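PDB 4OJV: 3',5'-cyclic-nucleotide phosphodiesterase 1 from Saccharomyces cerevisiae, which is a dinuclear zinc protein of the class II cyclic-nucleotide phosphodiesterase family, in the metallo-hydrolase/oxidoreductase (metallo-beta-lactamase-like) superfamily. Local coordinates for residues A11-F23 with N321-K333. Numbering follows the deposited sequence.
With ZN (zinc ion), chain E; SO4 (sulfate ion), chain B.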
# COMPACT_ATOMS: atom_id res chain seq x y z
N ALA A 11 -11.57 -1.76 1.37
CA ALA A 11 -12.66 -0.79 1.42
C ALA A 11 -12.29 0.43 2.26
O ALA A 11 -13.15 1.19 2.66
CB ALA A 11 -13.93 -1.44 1.95
N ASN A 12 -10.99 0.60 2.51
CA ASN A 12 -10.47 1.69 3.33
C ASN A 12 -10.32 2.96 2.50
O ASN A 12 -9.70 2.93 1.44
CB ASN A 12 -9.12 1.22 3.89
CG ASN A 12 -8.36 2.28 4.65
OD1 ASN A 12 -8.91 3.26 5.13
ND2 ASN A 12 -7.06 2.07 4.75
N GLY A 13 -10.87 4.08 2.96
CA GLY A 13 -10.73 5.36 2.27
C GLY A 13 -9.48 6.15 2.57
O GLY A 13 -9.27 7.19 1.97
N GLY A 14 -8.64 5.64 3.48
CA GLY A 14 -7.46 6.37 3.96
C GLY A 14 -7.79 7.10 5.26
O GLY A 14 -8.94 7.15 5.68
N PRO A 15 -6.78 7.71 5.90
CA PRO A 15 -5.42 7.85 5.41
C PRO A 15 -4.48 6.70 5.73
O PRO A 15 -3.35 6.70 5.23
CB PRO A 15 -4.93 9.13 6.08
CG PRO A 15 -5.66 9.14 7.39
CD PRO A 15 -7.01 8.55 7.10
N THR A 16 -4.89 5.70 6.50
CA THR A 16 -4.03 4.52 6.64
C THR A 16 -3.95 3.86 5.25
O THR A 16 -4.88 3.95 4.44
CB THR A 16 -4.47 3.52 7.73
OG1 THR A 16 -5.64 2.82 7.30
CG2 THR A 16 -4.71 4.22 9.07
N GLU A 17 -2.82 3.22 4.98
CA GLU A 17 -2.40 2.96 3.62
C GLU A 17 -2.66 1.53 3.10
O GLU A 17 -2.47 1.28 1.91
CB GLU A 17 -0.93 3.35 3.44
CG GLU A 17 0.08 2.37 4.04
CD GLU A 17 0.28 2.50 5.55
OE1 GLU A 17 1.13 1.74 6.05
OE2 GLU A 17 -0.36 3.35 6.22
N TYR A 18 -3.09 0.62 3.97
CA TYR A 18 -3.35 -0.76 3.55
C TYR A 18 -4.85 -0.99 3.42
O TYR A 18 -5.64 -0.36 4.10
CB TYR A 18 -2.78 -1.79 4.54
CG TYR A 18 -1.27 -1.81 4.83
CD1 TYR A 18 -0.39 -0.90 4.25
CD2 TYR A 18 -0.74 -2.74 5.73
CE1 TYR A 18 0.97 -0.92 4.55
CE2 TYR A 18 0.61 -2.77 6.03
CZ TYR A 18 1.45 -1.85 5.44
OH TYR A 18 2.79 -1.89 5.74
N GLY A 19 -5.23 -1.92 2.56
CA GLY A 19 -6.62 -2.27 2.38
C GLY A 19 -7.42 -1.21 1.67
O GLY A 19 -8.61 -1.11 1.89
N THR A 20 -6.77 -0.42 0.81
CA THR A 20 -7.49 0.59 0.03
C THR A 20 -8.24 -0.07 -1.14
O THR A 20 -8.14 -1.28 -1.36
CB THR A 20 -6.58 1.76 -0.38
OG1 THR A 20 -5.48 1.26 -1.12
CG2 THR A 20 -6.05 2.51 0.84
N GLN A 21 -9.03 0.73 -1.85
CA GLN A 21 -10.14 0.19 -2.63
C GLN A 21 -9.78 -0.85 -3.68
O GLN A 21 -9.01 -0.58 -4.61
CB GLN A 21 -10.89 1.34 -3.30
CG GLN A 21 -12.10 0.85 -4.08
CD GLN A 21 -13.20 1.89 -4.17
OE1 GLN A 21 -13.71 2.35 -3.16
NE2 GLN A 21 -13.59 2.23 -5.39
N CYS A 22 -10.37 -2.04 -3.55
CA CYS A 22 -10.29 -3.07 -4.59
C CYS A 22 -11.35 -4.13 -4.33
O CYS A 22 -11.44 -4.66 -3.20
CB CYS A 22 -8.91 -3.74 -4.60
SG CYS A 22 -8.78 -5.04 -5.86
N PHE A 23 -12.13 -4.45 -5.36
CA PHE A 23 -13.17 -5.49 -5.27
C PHE A 23 -12.94 -6.50 -6.37
O PHE A 23 -12.69 -6.13 -7.51
CB PHE A 23 -14.56 -4.85 -5.42
CG PHE A 23 -14.74 -3.60 -4.59
CD1 PHE A 23 -14.70 -3.64 -3.20
CD2 PHE A 23 -14.91 -2.38 -5.22
CE1 PHE A 23 -14.85 -2.48 -2.46
CE2 PHE A 23 -15.05 -1.21 -4.48
CZ PHE A 23 -15.03 -1.26 -3.10
N ASN A 321 -29.74 -3.44 -2.11
CA ASN A 321 -28.55 -3.49 -1.26
C ASN A 321 -27.58 -2.37 -1.61
O ASN A 321 -27.08 -2.29 -2.74
CB ASN A 321 -27.88 -4.85 -1.37
CG ASN A 321 -28.53 -5.87 -0.49
OD1 ASN A 321 -28.34 -5.87 0.73
ND2 ASN A 321 -29.33 -6.73 -1.08
N VAL A 322 -27.34 -1.50 -0.63
CA VAL A 322 -26.32 -0.47 -0.73
C VAL A 322 -25.16 -0.87 0.16
O VAL A 322 -25.32 -1.04 1.37
CB VAL A 322 -26.88 0.92 -0.33
CG1 VAL A 322 -25.78 1.97 -0.32
CG2 VAL A 322 -28.02 1.31 -1.27
N ILE A 323 -24.01 -1.06 -0.48
CA ILE A 323 -22.79 -1.49 0.20
C ILE A 323 -21.86 -0.29 0.23
O ILE A 323 -21.39 0.17 -0.81
CB ILE A 323 -22.13 -2.67 -0.55
CG1 ILE A 323 -23.14 -3.81 -0.83
CG2 ILE A 323 -20.88 -3.16 0.18
CD1 ILE A 323 -23.76 -4.42 0.41
N VAL A 324 -21.62 0.24 1.43
CA VAL A 324 -20.90 1.49 1.62
C VAL A 324 -19.40 1.22 1.69
O VAL A 324 -18.95 0.39 2.48
CB VAL A 324 -21.37 2.18 2.91
CG1 VAL A 324 -20.61 3.46 3.19
CG2 VAL A 324 -22.87 2.47 2.83
N THR A 325 -18.65 1.92 0.85
CA THR A 325 -17.22 1.69 0.72
C THR A 325 -16.42 2.94 1.09
O THR A 325 -16.99 4.02 1.31
CB THR A 325 -16.89 1.34 -0.75
OG1 THR A 325 -17.21 2.47 -1.56
CG2 THR A 325 -17.70 0.12 -1.20
N HIS A 326 -15.10 2.79 1.16
CA HIS A 326 -14.18 3.94 1.19
C HIS A 326 -14.38 4.82 2.39
O HIS A 326 -14.18 6.03 2.33
CB HIS A 326 -14.32 4.74 -0.12
CG HIS A 326 -13.12 5.58 -0.47
ND1 HIS A 326 -12.96 6.84 -0.01
CD2 HIS A 326 -12.06 5.34 -1.33
CE1 HIS A 326 -11.83 7.35 -0.51
NE2 HIS A 326 -11.28 6.44 -1.32
N VAL A 327 -14.77 4.24 3.52
CA VAL A 327 -14.89 5.03 4.74
C VAL A 327 -13.49 5.39 5.23
O VAL A 327 -12.60 4.53 5.31
CB VAL A 327 -15.71 4.31 5.83
CG1 VAL A 327 -15.74 5.12 7.12
CG2 VAL A 327 -17.13 4.06 5.33
N LYS A 328 -13.29 6.66 5.55
CA LYS A 328 -11.99 7.13 6.02
C LYS A 328 -11.83 6.94 7.53
O LYS A 328 -12.81 6.98 8.28
CB LYS A 328 -11.83 8.60 5.67
CG LYS A 328 -11.63 8.82 4.17
CD LYS A 328 -11.44 10.29 3.81
CE LYS A 328 -11.17 10.50 2.32
NZ LYS A 328 -9.89 9.92 1.82
N SER A 329 -10.60 6.74 7.97
CA SER A 329 -10.31 6.85 9.41
C SER A 329 -10.47 8.30 9.84
O SER A 329 -10.38 9.24 9.04
CB SER A 329 -8.89 6.41 9.76
OG SER A 329 -8.66 5.07 9.41
N THR A 330 -10.70 8.48 11.13
CA THR A 330 -10.79 9.79 11.72
C THR A 330 -10.40 9.60 13.18
O THR A 330 -10.59 8.52 13.72
CB THR A 330 -12.22 10.38 11.56
OG1 THR A 330 -12.27 11.68 12.15
CG2 THR A 330 -13.28 9.49 12.19
N PRO A 331 -9.79 10.63 13.80
CA PRO A 331 -9.42 10.48 15.21
C PRO A 331 -10.61 10.72 16.15
O PRO A 331 -10.58 11.61 17.00
CB PRO A 331 -8.32 11.53 15.39
CG PRO A 331 -8.63 12.56 14.37
CD PRO A 331 -9.24 11.86 13.20
N ALA A 332 -11.65 9.90 15.97
CA ALA A 332 -12.91 10.01 16.71
C ALA A 332 -13.03 8.89 17.73
O ALA A 332 -12.30 7.91 17.68
CB ALA A 332 -14.08 9.95 15.74
N LYS A 333 -13.96 9.05 18.67
CA LYS A 333 -14.15 8.05 19.71
C LYS A 333 -14.78 6.78 19.14
O LYS A 333 -14.45 5.68 19.58
CB LYS A 333 -15.00 8.60 20.85
CG LYS A 333 -14.31 9.69 21.67
CD LYS A 333 -15.18 10.16 22.83
CE LYS A 333 -14.45 11.18 23.68
NZ LYS A 333 -15.25 11.61 24.85
ZN ZN E . -9.99 7.03 -2.89
S SO4 B . -9.21 10.20 -1.77
O1 SO4 B . -7.73 10.02 -1.86
O2 SO4 B . -9.52 11.14 -0.66
O3 SO4 B . -9.75 10.72 -3.07
O4 SO4 B . -9.78 8.86 -1.46
O HOH W 1 -15.24 1.20 4.22
O HOH W 2 -7.54 4.60 7.06
O HOH W 3 -8.84 8.32 -3.92
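Gly13 sets its CA over one face of the His326 imidazole, 3.5 Å from the ring centroid and 9° off the ring normal, a CH-pi contact. The same CA makes a CA-H...O contact with His326 O. With CG of His326 anti to the backbone N (chi1 -158°), the ring reaches the metal. His326 NE2 binds a zinc ion at 2.1 Å, while ND1 is held by Ser281 OG. Asp132, His133 and Asp244 complete the protein ligands of that zinc.

The loop backbones are also joined directly. Gly13 N donates to Val327 O at 3.0 Å. Ser329 N donates to Gly14 O at 2.9 Å. Lys328 is extended as far as CE and then bends (chi4 -65°). This brings NZ to Gly13 O at 2.8 Å and also to O2 of the bound sulfate.

Ser329 packs its CB against Pro15 CD at 3.9 Å, next to the cis peptide bond. One water bridges Ser329 OG to Asn12 OD1 and Thr16. Asn12 OD1 also accepts from Gly14 N, which makes an Asx turn.

At the other end, Phe23 CZ meets Thr325 CG2 at 3.6 Å. Here strand 22-27 of one mixed sheet faces strand 321-325 of the other, with Phe23 also touching Leu277 of strand 273-279. The two sheets are consistent with the metallo-beta-lactamase-type fold expected of this clan, and the contact joins loops from both beside the zinc site. Behind the contact, Val327 rests on helix 336-350, and Pro15 packs on Tyr115 of the second subunit.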